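Local coordinates for protein adhesin (Neisseria meningitidis, PDB 5MY7) that is an adhesin complex protein that inhibits lysozyme, probably helping the bacterium withstand this host enzyme, at residues A[34-39]-A[46-51]; A[56-61]-A[67-72]; A[82-85]-A[91-94]; A[108-111]-A[115-118]. All coordinates share one frame; numbering follows the deposited sequence.

Contact 1. Residues A[34-39]-A[46-51]; sequences VSYVCQ and VTYGFN
Y36 and Y48 reach from neighbouring antiparallel strands of the first beta hairpin and join through their hydroxyls: Y48 OH donates to Y36 OH at 2.8 Å. The side chains come from opposite directions, and Y36 OH lies at the edge of the Y48 ring. Each ring also rests a face on a valine of its own strand, Y36 on V34 CG1 and Y48 on V46 CG1. The two valines form an antiparallel hydrogen-bonded pair, with V34 N 2.9 Å from V46 O and a return bond from V46 N to V34 O. With CG1 anti to the backbone N (chi1 -176°), V46 turns its other branch, CG2, to within 3.8 Å of Y36 CE1. Beta-branched valine suits a strand here, being compact enough to fit beside two rings. I107 and A59 pack on this buried face. The other side is looser: S35 turns away from the partner strand and is exposed. The segments overlap at the valine pair, their strand directions 140° apart; beyond it the ladder runs on to V44 opposite Y36 and to K32 opposite Y48. C38 then leaves for its disulfide with C121. Tyrosine suits both ring positions because it brings apolar bulk and a polar end; pairing the hydroxyls lets two such ends lie in a largely apolar interior.

Contact 2. Residues A[56-61]-A[67-72]; sequences TTYASA and RVQMPV
T56 and T57 meet V72 where the strand 56-61 begins. V72 CG1 lies 3.7 Å from T56 O, while V72 N donates to T57 O from well above the carbonyl plane, 52° out of it. The T56 hydroxyl bonds to Y84 OH in the facing sheet. Y58, opposite P71, uses its ring instead: CG sits between the backbone N and the carbonyl carbon (chi1 69°), which places one face against the amide of Q69, with Q69 NE2 3.5 Å from Y58 CG. Ring and amide are stacked, their planes 22° apart, an arrangement that lets a flat polar group lie on an aromatic surface. A59 follows on the other face, its small methyl suiting a position packed against Y48, Y84 and L92; its N and O bond to M70 O and M70 N. S60 returns to the side of Y58 and Q69. Its OG accepts from R67 NH1 at 2.9 Å, an almost straight bond lying in the guanidinium plane, and a water links S60 OG to Q69 OE1. The long R67 chain, bent at chi3, can reach back to this hydroxyl from near the start of its strand. A61 closes the series, exchanging backbone bonds with V68, while its CB meets M70 CE at 4.0 Å. Y58, S60 and Q69 thus share one face, and A59, A61 and M70 pack inward on the other. The alternating hydrogen-bonded and non-hydrogen-bonded pairs mark an antiparallel beta hairpin, with 66-71 the outermost strand of its sheet.

Contact 3. Residues A[82-85]-A[91-94]; sequences TFYG and VLGT
The pairing of T82, F83 and Y84 with T94, G93 and L92 is an antiparallel beta hairpin at one edge of the second four-stranded sheet, with 82-84 outermost and 91-94 next to it. Two hydrogen-bonded pairs, T82 with T94 and Y84 with L92, flank the non-hydrogen-bonded pair F83 with G93. Y84 N donates to L92 O at 2.9 Å; T82 N reaches T94 O from above the T94 carbonyl plane, 49° out of it. On the interior face Y84 and L92 lie side by side, pointing the same way, with Y84 CD1 3.8 Å from L92 CD2. The methyl of T94 comes to the edge of the same ring, T94 CG2 standing 4.0 Å from Y84 CE1. That methyl is set between the backbone N and the carbonyl carbon, while T94 OG1 is anti to the N (chi1 -168°) and bonds to P106 O. M70 and A59 of the other sheet meet both Y84 and L92. On the outer face F83 extends its ring across G93, F83 CD1 lying 3.9 Å from G93 CA and 4.0 Å from V91 CG1. G93, having no side chain, lets the F83 ring come close to its backbone. The chemistry is therefore two-sided: Y84 and L92 contribute apolar contacts to the interior, where the Y84 hydroxyl is satisfied by T56, while F83 probably helps cover the backbone at G93.

Contact 4. Residues A[108-111]-A[115-118]; sequences MITA and QIVF
I109 and F118 form the apolar centre of a beta hairpin carrying a classic beta bulge, in which V117 and F118 both face I109. Their side chains lie side by side and point the same way, with I109 CB 4.0 Å from F118 CD1. F118 CG is anti to the carbonyl carbon (chi1 -66°), which lays CD1 alongside I109 CB; a branched aliphatic next to a ring gives close apolar packing. F118 also packs on C38, and K42 makes a cation-pi contact with its ring. Further along, A111 CB meets V117 CG1 at 4.0 Å, a small methyl meeting one branch of the valine. On the opposite face T110 pairs with I116, across a CA-CA distance of 4.2 Å. The two side chains cross, T110 OG1 lying 3.8 Å from I116 CG1, and threonine and isoleucine, both beta-branched, suit the extended chain here. M108 CB touches I116 CG2 more loosely on the same side. Outward lies the polar edge by the turn, where A111 N donates to Q115 O and the A111 side chain is about 4 Å from a bound sodium ion. At the bulge itself, I109 O accepts two N-H groups in its carbonyl plane: V117 N at 2.9 Å and, on a lone pair, F118 N at 3.2 Å.

From the N terminus, the four contacts close four short hairpin loops in series; none nests in or crosses another. Contact 1 joins strands 31-37 and 43-50, and contact 2 joins 56-63 and 66-71. Backbone pairing of T47 with S60 and of G49 with T57 merges them into one four-stranded sheet. Contacts 3 and 4 build the second sheet in the same way, linked through V91 with T110 and G93 with M108. Between the sheets, T56 and Y84 share a hydrogen bond, P71 O meets G85 N, and V46 packs on L92. The C38–C121 disulfide then ties the chain just after the first strand to the last one.

Contact 1. Residues A[34-39]-A[46-51]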
loop_
_atom_site.group_PDB
_atom_site.type_symbol
_atom_site.label_atom_id
_atom_site.label_comp_id
_atom_site.label_asym_id
_atom_site.label_seq_id
_atom_site.Cartn_x
_atom_site.Cartn_y
_atom_site.Cartn_z
ATOM N N VAL A 34 2.649 8.584 -3.566
ATOM C CA VAL A 34 1.429 8.671 -4.376
ATOM C C VAL A 34 0.267 9.117 -3.460
ATOM O O VAL A 34 0.111 8.580 -2.331
ATOM C CB VAL A 34 1.061 7.320 -5.081
ATOM C CG1 VAL A 34 -0.197 7.460 -5.926
ATOM C CG2 VAL A 34 2.233 6.834 -5.900
ATOM N N SER A 35 -0.523 10.110 -3.930
ATOM C CA SER A 35 -1.749 10.531 -3.228
ATOM C C SER A 35 -2.970 9.919 -3.892
ATOM O O SER A 35 -3.058 9.921 -5.132
ATOM C CB SER A 35 -1.857 12.089 -3.211
ATOM O OG SER A 35 -0.786 12.611 -2.452
ATOM N N TYR A 36 -3.882 9.386 -3.064
ATOM C CA TYR A 36 -5.089 8.661 -3.503
ATOM C C TYR A 36 -6.399 9.266 -3.008
ATOM O O TYR A 36 -6.418 9.896 -1.933
ATOM C CB TYR A 36 -5.064 7.201 -3.010
ATOM C CG TYR A 36 -3.850 6.393 -3.448
ATOM C CD1 TYR A 36 -2.693 6.407 -2.713
ATOM C CD2 TYR A 36 -3.903 5.567 -4.589
ATOM C CE1 TYR A 36 -1.562 5.665 -3.115
ATOM C CE2 TYR A 36 -2.811 4.835 -5.013
ATOM C CZ TYR A 36 -1.624 4.890 -4.264
ATOM O OH TYR A 36 -0.511 4.162 -4.634
ATOM N N VAL A 37 -7.478 9.073 -3.800
ATOM C CA VAL A 37 -8.888 9.345 -3.390
ATOM C C VAL A 37 -9.605 7.976 -3.453
ATOM O O VAL A 37 -9.501 7.212 -4.460
ATOM C CB VAL A 37 -9.552 10.443 -4.262
ATOM C CG1 VAL A 37 -8.821 11.741 -4.135
ATOM C CG2 VAL A 37 -9.607 10.057 -5.721
ATOM N N CYS A 38 -10.363 7.696 -2.394
ATOM C CA CYS A 38 -11.028 6.408 -2.185
ATOM C C CYS A 38 -12.542 6.566 -2.042
ATOM O O CYS A 38 -13.089 7.707 -2.148
ATOM C CB CYS A 38 -10.429 5.739 -0.942
ATOM S SG CYS A 38 -8.618 5.763 -0.795
ATOM N N GLN A 39 -13.242 5.445 -1.810
ATOM C CA GLN A 39 -14.698 5.476 -1.475
ATOM C C GLN A 39 -14.990 6.376 -0.270
ATOM O O GLN A 39 -14.123 6.490 0.637
ATOM C CB GLN A 39 -15.196 4.075 -1.146
ATOM C CG GLN A 39 -15.841 3.391 -2.295
ATOM C CD GLN A 39 -16.458 2.071 -1.899
ATOM O OE1 GLN A 39 -16.994 1.919 -0.794
ATOM N NE2 GLN A 39 -16.407 1.111 -2.812
ATOM N N VAL A 46 0.631 7.558 0.338
ATOM C CA VAL A 46 1.469 6.365 0.592
ATOM C C VAL A 46 2.831 6.537 -0.048
ATOM O O VAL A 46 2.936 6.934 -1.215
ATOM C CB VAL A 46 0.823 5.050 0.024
ATOM C CG1 VAL A 46 1.666 3.802 0.387
ATOM C CG2 VAL A 46 -0.607 4.913 0.538
ATOM N N THR A 47 3.881 6.236 0.733
ATOM C CA THR A 47 5.271 6.268 0.309
ATOM C C THR A 47 5.804 4.839 0.170
ATOM O O THR A 47 5.711 4.057 1.127
ATOM C CB THR A 47 6.130 7.104 1.273
ATOM O OG1 THR A 47 5.614 8.447 1.325
ATOM C CG2 THR A 47 7.620 7.125 0.821
ATOM N N TYR A 48 6.311 4.515 -1.025
ATOM C CA TYR A 48 6.877 3.216 -1.325
ATOM C C TYR A 48 8.394 3.295 -1.351
ATOM O O TYR A 48 8.982 4.208 -1.998
ATOM C CB TYR A 48 6.352 2.675 -2.666
ATOM C CG TYR A 48 4.833 2.593 -2.752
ATOM C CD1 TYR A 48 4.142 1.489 -2.232
ATOM C CD2 TYR A 48 4.058 3.627 -3.292
ATOM C CE1 TYR A 48 2.760 1.406 -2.264
ATOM C CE2 TYR A 48 2.676 3.538 -3.342
ATOM C CZ TYR A 48 2.024 2.436 -2.813
ATOM O OH TYR A 48 0.635 2.326 -2.852
ATOM N N GLY A 49 9.032 2.325 -0.670
ATOM C CA GLY A 49 10.484 2.127 -0.771
ATOM C C GLY A 49 10.884 1.133 -1.846
ATOM O O GLY A 49 10.228 0.092 -2.019
ATOM N N PHE A 50 11.961 1.474 -2.565
ATOM C CA PHE A 50 12.482 0.644 -3.660
ATOM C C PHE A 50 13.962 0.339 -3.464
ATOM O O PHE A 50 14.697 1.258 -3.142
ATOM C CB PHE A 50 12.352 1.401 -4.975
ATOM C CG PHE A 50 10.935 1.491 -5.514
ATOM C CD1 PHE A 50 10.436 0.518 -6.379
ATOM C CD2 PHE A 50 10.120 2.559 -5.179
ATOM C CE1 PHE A 50 9.145 0.598 -6.885
ATOM C CE2 PHE A 50 8.845 2.657 -5.687
ATOM C CZ PHE A 50 8.344 1.680 -6.525
ATOM N N ASN A 51 14.369 -0.939 -3.586
ATOM C CA ASN A 51 15.796 -1.324 -3.408
ATOM C C ASN A 51 16.560 -1.170 -4.727
ATOM O O ASN A 51 15.954 -0.804 -5.751
ATOM C CB ASN A 51 15.934 -2.719 -2.771
ATOM C CG ASN A 51 15.689 -3.862 -3.733
ATOM O OD1 ASN A 51 15.262 -3.678 -4.864
ATOM N ND2 ASN A 51 15.945 -5.089 -3.248
#

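Contact 2. Residues A[56-61]-A[67-72]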
loop_
_atom_site.group_PDB
_atom_site.type_symbol
_atom_site.label_atom_id
_atom_site.label_comp_id
_atom_site.label_asym_id
_atom_site.label_seq_id
_atom_site.Cartn_x
_atom_site.Cartn_y
_atom_site.Cartn_z
ATOM N N THR A 56 9.990 -3.247 -4.613
ATOM C CA THR A 56 9.477 -2.509 -3.410
ATOM C C THR A 56 9.785 -3.309 -2.132
ATOM O O THR A 56 9.804 -4.565 -2.122
ATOM C CB THR A 56 7.938 -2.104 -3.407
ATOM O OG1 THR A 56 7.169 -3.316 -3.485
ATOM C CG2 THR A 56 7.656 -1.120 -4.547
ATOM N N THR A 57 10.110 -2.580 -1.080
ATOM C CA THR A 57 10.419 -3.171 0.212
ATOM C C THR A 57 9.412 -2.840 1.312
ATOM O O THR A 57 9.319 -3.551 2.324
ATOM C CB THR A 57 11.812 -2.738 0.675
ATOM O OG1 THR A 57 11.839 -1.331 0.856
ATOM C CG2 THR A 57 12.913 -3.169 -0.348
ATOM N N TYR A 58 8.663 -1.739 1.155
ATOM C CA TYR A 58 7.649 -1.340 2.136
ATOM C C TYR A 58 6.671 -0.329 1.502
ATOM O O TYR A 58 6.973 0.274 0.451
ATOM C CB TYR A 58 8.277 -0.745 3.423
ATOM C CG TYR A 58 8.959 0.635 3.221
ATOM C CD1 TYR A 58 8.209 1.804 3.214
ATOM C CD2 TYR A 58 10.324 0.746 3.075
ATOM C CE1 TYR A 58 8.808 3.049 3.050
ATOM C CE2 TYR A 58 10.932 1.981 2.898
ATOM C CZ TYR A 58 10.180 3.134 2.916
ATOM O OH TYR A 58 10.799 4.366 2.727
ATOM N N ALA A 59 5.516 -0.184 2.181
ATOM C CA ALA A 59 4.532 0.902 1.929
ATOM C C ALA A 59 4.263 1.587 3.248
ATOM O O ALA A 59 3.960 0.929 4.243
ATOM C CB ALA A 59 3.227 0.325 1.370
ATOM N N SER A 60 4.349 2.933 3.291
ATOM C CA SER A 60 4.144 3.732 4.528
ATOM C C SER A 60 2.969 4.705 4.269
ATOM O O SER A 60 3.080 5.601 3.408
ATOM C CB SER A 60 5.464 4.493 4.887
ATOM O OG SER A 60 5.300 5.303 6.017
ATOM N N ALA A 61 1.862 4.531 5.004
ATOM C CA ALA A 61 0.610 5.329 4.799
ATOM C C ALA A 61 0.403 6.198 6.036
ATOM O O ALA A 61 0.621 5.750 7.180
ATOM C CB ALA A 61 -0.582 4.377 4.674
ATOM N N ARG A 67 2.284 7.830 10.838
ATOM C CA ARG A 67 2.938 7.068 9.795
ATOM C C ARG A 67 2.874 5.551 10.202
ATOM O O ARG A 67 3.386 5.153 11.265
ATOM C CB ARG A 67 4.353 7.580 9.580
ATOM C CG ARG A 67 5.017 7.035 8.375
ATOM C CD ARG A 67 6.185 7.902 7.868
ATOM N NE ARG A 67 5.765 9.135 7.154
ATOM C CZ ARG A 67 5.124 9.196 5.964
ATOM N NH1 ARG A 67 4.744 8.080 5.245
ATOM N NH2 ARG A 67 4.842 10.418 5.485
ATOM N N VAL A 68 2.240 4.770 9.339
ATOM C CA VAL A 68 2.111 3.275 9.499
ATOM C C VAL A 68 2.955 2.588 8.434
ATOM O O VAL A 68 2.592 2.631 7.248
ATOM C CB VAL A 68 0.625 2.864 9.421
ATOM C CG1 VAL A 68 0.444 1.339 9.552
ATOM C CG2 VAL A 68 -0.188 3.628 10.501
ATOM N N GLN A 69 4.093 2.007 8.848
ATOM C CA GLN A 69 5.000 1.347 7.879
ATOM C C GLN A 69 4.677 -0.160 7.778
ATOM O O GLN A 69 4.645 -0.868 8.781
ATOM C CB GLN A 69 6.505 1.573 8.232
ATOM C CG GLN A 69 7.411 1.013 7.104
ATOM C CD GLN A 69 8.837 1.487 7.069
ATOM O OE1 GLN A 69 9.151 2.639 7.376
ATOM N NE2 GLN A 69 9.717 0.604 6.647
ATOM N N MET A 70 4.378 -0.598 6.577
ATOM C CA MET A 70 3.984 -2.006 6.292
ATOM C C MET A 70 5.034 -2.678 5.391
ATOM O O MET A 70 5.182 -2.315 4.209
ATOM C CB MET A 70 2.618 -1.988 5.596
ATOM C CG MET A 70 1.488 -1.376 6.442
ATOM S SD MET A 70 -0.062 -1.077 5.540
ATOM C CE MET A 70 0.387 0.518 4.868
ATOM N N PRO A 71 5.828 -3.620 5.951
ATOM C CA PRO A 71 6.851 -4.277 5.118
ATOM C C PRO A 71 6.237 -5.133 3.999
ATOM O O PRO A 71 5.185 -5.745 4.236
ATOM C CB PRO A 71 7.549 -5.234 6.093
ATOM C CG PRO A 71 6.526 -5.499 7.143
ATOM C CD PRO A 71 5.807 -4.184 7.308
ATOM N N VAL A 72 6.893 -5.245 2.851
ATOM C CA VAL A 72 6.378 -6.107 1.776
ATOM C C VAL A 72 6.233 -7.549 2.319
ATOM O O VAL A 72 7.085 -8.038 3.107
ATOM C CB VAL A 72 7.221 -6.019 0.504
ATOM C CG1 VAL A 72 8.604 -6.655 0.699
ATOM C CG2 VAL A 72 6.495 -6.589 -0.718
HETATM O O HOH W 1 3.256 8.866 2.909
HETATM O O HOH W 2 7.765 5.132 7.474
#

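Contact 3. Residues A[82-85]-A[91-94]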
loop_
_atom_site.group_PDB
_atom_site.type_symbol
_atom_site.label_atom_id
_atom_site.label_comp_id
_atom_site.label_asym_id
_atom_site.label_seq_id
_atom_site.Cartn_x
_atom_site.Cartn_y
_atom_site.Cartn_z
ATOM N N THR A 82 0.373 -7.422 -5.118
ATOM C CA THR A 82 1.380 -7.253 -4.066
ATOM C C THR A 82 0.673 -6.884 -2.744
ATOM O O THR A 82 -0.192 -5.991 -2.743
ATOM C CB THR A 82 2.427 -6.161 -4.423
ATOM O OG1 THR A 82 2.979 -6.390 -5.748
ATOM C CG2 THR A 82 3.570 -6.110 -3.421
ATOM N N PHE A 83 1.081 -7.541 -1.643
ATOM C CA PHE A 83 0.611 -7.234 -0.282
ATOM C C PHE A 83 1.765 -6.739 0.570
ATOM O O PHE A 83 2.936 -7.201 0.450
ATOM C CB PHE A 83 -0.043 -8.440 0.384
ATOM C CG PHE A 83 -1.405 -8.754 -0.178
ATOM C CD1 PHE A 83 -2.525 -8.056 0.257
ATOM C CD2 PHE A 83 -1.565 -9.790 -1.091
ATOM C CE1 PHE A 83 -3.776 -8.351 -0.225
ATOM C CE2 PHE A 83 -2.830 -10.073 -1.600
ATOM C CZ PHE A 83 -3.909 -9.344 -1.152
ATOM N N TYR A 84 1.436 -5.753 1.414
ATOM C CA TYR A 84 2.310 -5.204 2.473
ATOM C C TYR A 84 1.642 -5.356 3.840
ATOM O O TYR A 84 0.415 -5.096 3.943
ATOM C CB TYR A 84 2.620 -3.720 2.225
ATOM C CG TYR A 84 3.194 -3.392 0.856
ATOM C CD1 TYR A 84 2.374 -3.244 -0.255
ATOM C CD2 TYR A 84 4.536 -3.204 0.669
ATOM C CE1 TYR A 84 2.863 -2.910 -1.495
ATOM C CE2 TYR A 84 5.051 -2.892 -0.584
ATOM C CZ TYR A 84 4.221 -2.730 -1.675
ATOM O OH TYR A 84 4.703 -2.366 -2.944
ATOM N N GLY A 85 2.408 -5.712 4.890
ATOM C CA GLY A 85 1.889 -5.803 6.260
ATOM C C GLY A 85 1.913 -7.213 6.799
ATOM O O GLY A 85 2.202 -8.160 6.075
ATOM N N VAL A 91 -2.959 -3.790 6.479
ATOM C CA VAL A 91 -2.520 -4.524 5.282
ATOM C C VAL A 91 -2.930 -3.767 4.018
ATOM O O VAL A 91 -4.142 -3.477 3.813
ATOM C CB VAL A 91 -3.111 -5.967 5.269
ATOM C CG1 VAL A 91 -2.761 -6.703 3.968
ATOM C CG2 VAL A 91 -2.596 -6.765 6.480
ATOM N N LEU A 92 -1.942 -3.470 3.174
ATOM C CA LEU A 92 -2.164 -2.789 1.891
ATOM C C LEU A 92 -2.075 -3.785 0.732
ATOM O O LEU A 92 -1.089 -4.531 0.645
ATOM C CB LEU A 92 -1.208 -1.611 1.715
ATOM C CG LEU A 92 -1.412 -0.676 0.482
ATOM C CD1 LEU A 92 -0.858 0.709 0.795
ATOM C CD2 LEU A 92 -0.805 -1.158 -0.831
ATOM N N GLY A 93 -3.078 -3.781 -0.158
ATOM C CA GLY A 93 -3.057 -4.603 -1.369
ATOM C C GLY A 93 -3.116 -3.749 -2.652
ATOM O O GLY A 93 -3.859 -2.722 -2.708
ATOM N N THR A 94 -2.278 -4.101 -3.621
ATOM C CA THR A 94 -2.150 -3.376 -4.896
ATOM C C THR A 94 -1.744 -4.319 -6.019
ATOM O O THR A 94 -1.770 -5.543 -5.829
ATOM C CB THR A 94 -1.196 -2.177 -4.750
ATOM O OG1 THR A 94 -1.301 -1.321 -5.920
ATOM C CG2 THR A 94 0.233 -2.596 -4.526
#

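Contact 4. Residues A[108-111]-A[115-118]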
loop_
_atom_site.group_PDB
_atom_site.type_symbol
_atom_site.label_atom_id
_atom_site.label_comp_id
_atom_site.label_asym_id
_atom_site.label_seq_id
_atom_site.Cartn_x
_atom_site.Cartn_y
_atom_site.Cartn_z
ATOM N N MET A 108 -5.999 -0.826 -1.904
ATOM C CA MET A 108 -6.927 -0.912 -0.754
ATOM C C MET A 108 -6.137 -1.106 0.518
ATOM O O MET A 108 -5.001 -1.642 0.454
ATOM C CB MET A 108 -7.956 -2.006 -0.940
ATOM C CG MET A 108 -7.333 -3.413 -1.060
ATOM S SD MET A 108 -8.510 -4.725 -1.460
ATOM C CE MET A 108 -9.243 -4.389 -3.017
ATOM N N ILE A 109 -6.681 -0.648 1.663
ATOM C CA ILE A 109 -6.048 -0.848 2.982
ATOM C C ILE A 109 -7.103 -1.398 3.943
ATOM O O ILE A 109 -8.216 -0.830 4.109
ATOM C CB ILE A 109 -5.426 0.447 3.572
ATOM C CG1 ILE A 109 -4.387 1.069 2.605
ATOM C CG2 ILE A 109 -4.769 0.181 4.919
ATOM C CD1 ILE A 109 -3.866 2.453 2.984
ATOM N N THR A 110 -6.728 -2.528 4.604
ATOM C CA THR A 110 -7.552 -3.195 5.569
ATOM C C THR A 110 -6.967 -2.969 6.968
ATOM O O THR A 110 -5.754 -3.040 7.168
ATOM C CB THR A 110 -7.650 -4.714 5.234
ATOM O OG1 THR A 110 -8.167 -4.902 3.911
ATOM C CG2 THR A 110 -8.577 -5.411 6.194
ATOM N N ALA A 111 -7.859 -2.695 7.932
ATOM C CA ALA A 111 -7.469 -2.485 9.328
ATOM C C ALA A 111 -7.230 -3.824 10.066
ATOM O O ALA A 111 -7.612 -4.902 9.554
ATOM C CB ALA A 111 -8.550 -1.668 10.014
ATOM N N GLN A 115 -11.740 -4.966 8.568
ATOM C CA GLN A 115 -12.567 -4.057 7.783
ATOM C C GLN A 115 -11.714 -3.235 6.778
ATOM O O GLN A 115 -10.617 -2.765 7.142
ATOM C CB GLN A 115 -13.366 -3.125 8.717
ATOM C CG GLN A 115 -14.396 -3.918 9.554
ATOM C CD GLN A 115 -15.453 -3.066 10.198
ATOM O OE1 GLN A 115 -16.549 -2.939 9.667
ATOM N NE2 GLN A 115 -15.119 -2.448 11.326
ATOM N N ILE A 116 -12.214 -3.112 5.544
ATOM C CA ILE A 116 -11.536 -2.377 4.513
ATOM C C ILE A 116 -11.824 -0.884 4.791
ATOM O O ILE A 116 -12.921 -0.417 4.620
ATOM C CB ILE A 116 -11.906 -2.782 3.078
ATOM C CG1 ILE A 116 -11.803 -4.313 2.884
ATOM C CG2 ILE A 116 -11.009 -2.084 2.090
ATOM C CD1 ILE A 116 -12.533 -4.881 1.651
ATOM N N VAL A 117 -10.828 -0.171 5.281
ATOM C CA VAL A 117 -10.986 1.242 5.714
ATOM C C VAL A 117 -10.559 2.252 4.641
ATOM O O VAL A 117 -10.885 3.447 4.756
ATOM C CB VAL A 117 -10.299 1.529 7.058
ATOM C CG1 VAL A 117 -11.025 0.841 8.209
ATOM C CG2 VAL A 117 -8.833 1.186 7.069
ATOM N N PHE A 118 -9.837 1.827 3.606
ATOM C CA PHE A 118 -9.595 2.636 2.403
ATOM C C PHE A 118 -9.911 1.701 1.216
ATOM O O PHE A 118 -9.141 0.731 0.952
ATOM C CB PHE A 118 -8.143 3.146 2.350
ATOM C CG PHE A 118 -7.810 4.142 3.469
ATOM C CD1 PHE A 118 -7.389 3.693 4.720
ATOM C CD2 PHE A 118 -7.950 5.530 3.287
ATOM C CE1 PHE A 118 -7.127 4.577 5.754
ATOM C CE2 PHE A 118 -7.682 6.390 4.344
ATOM C CZ PHE A 118 -7.278 5.930 5.563
#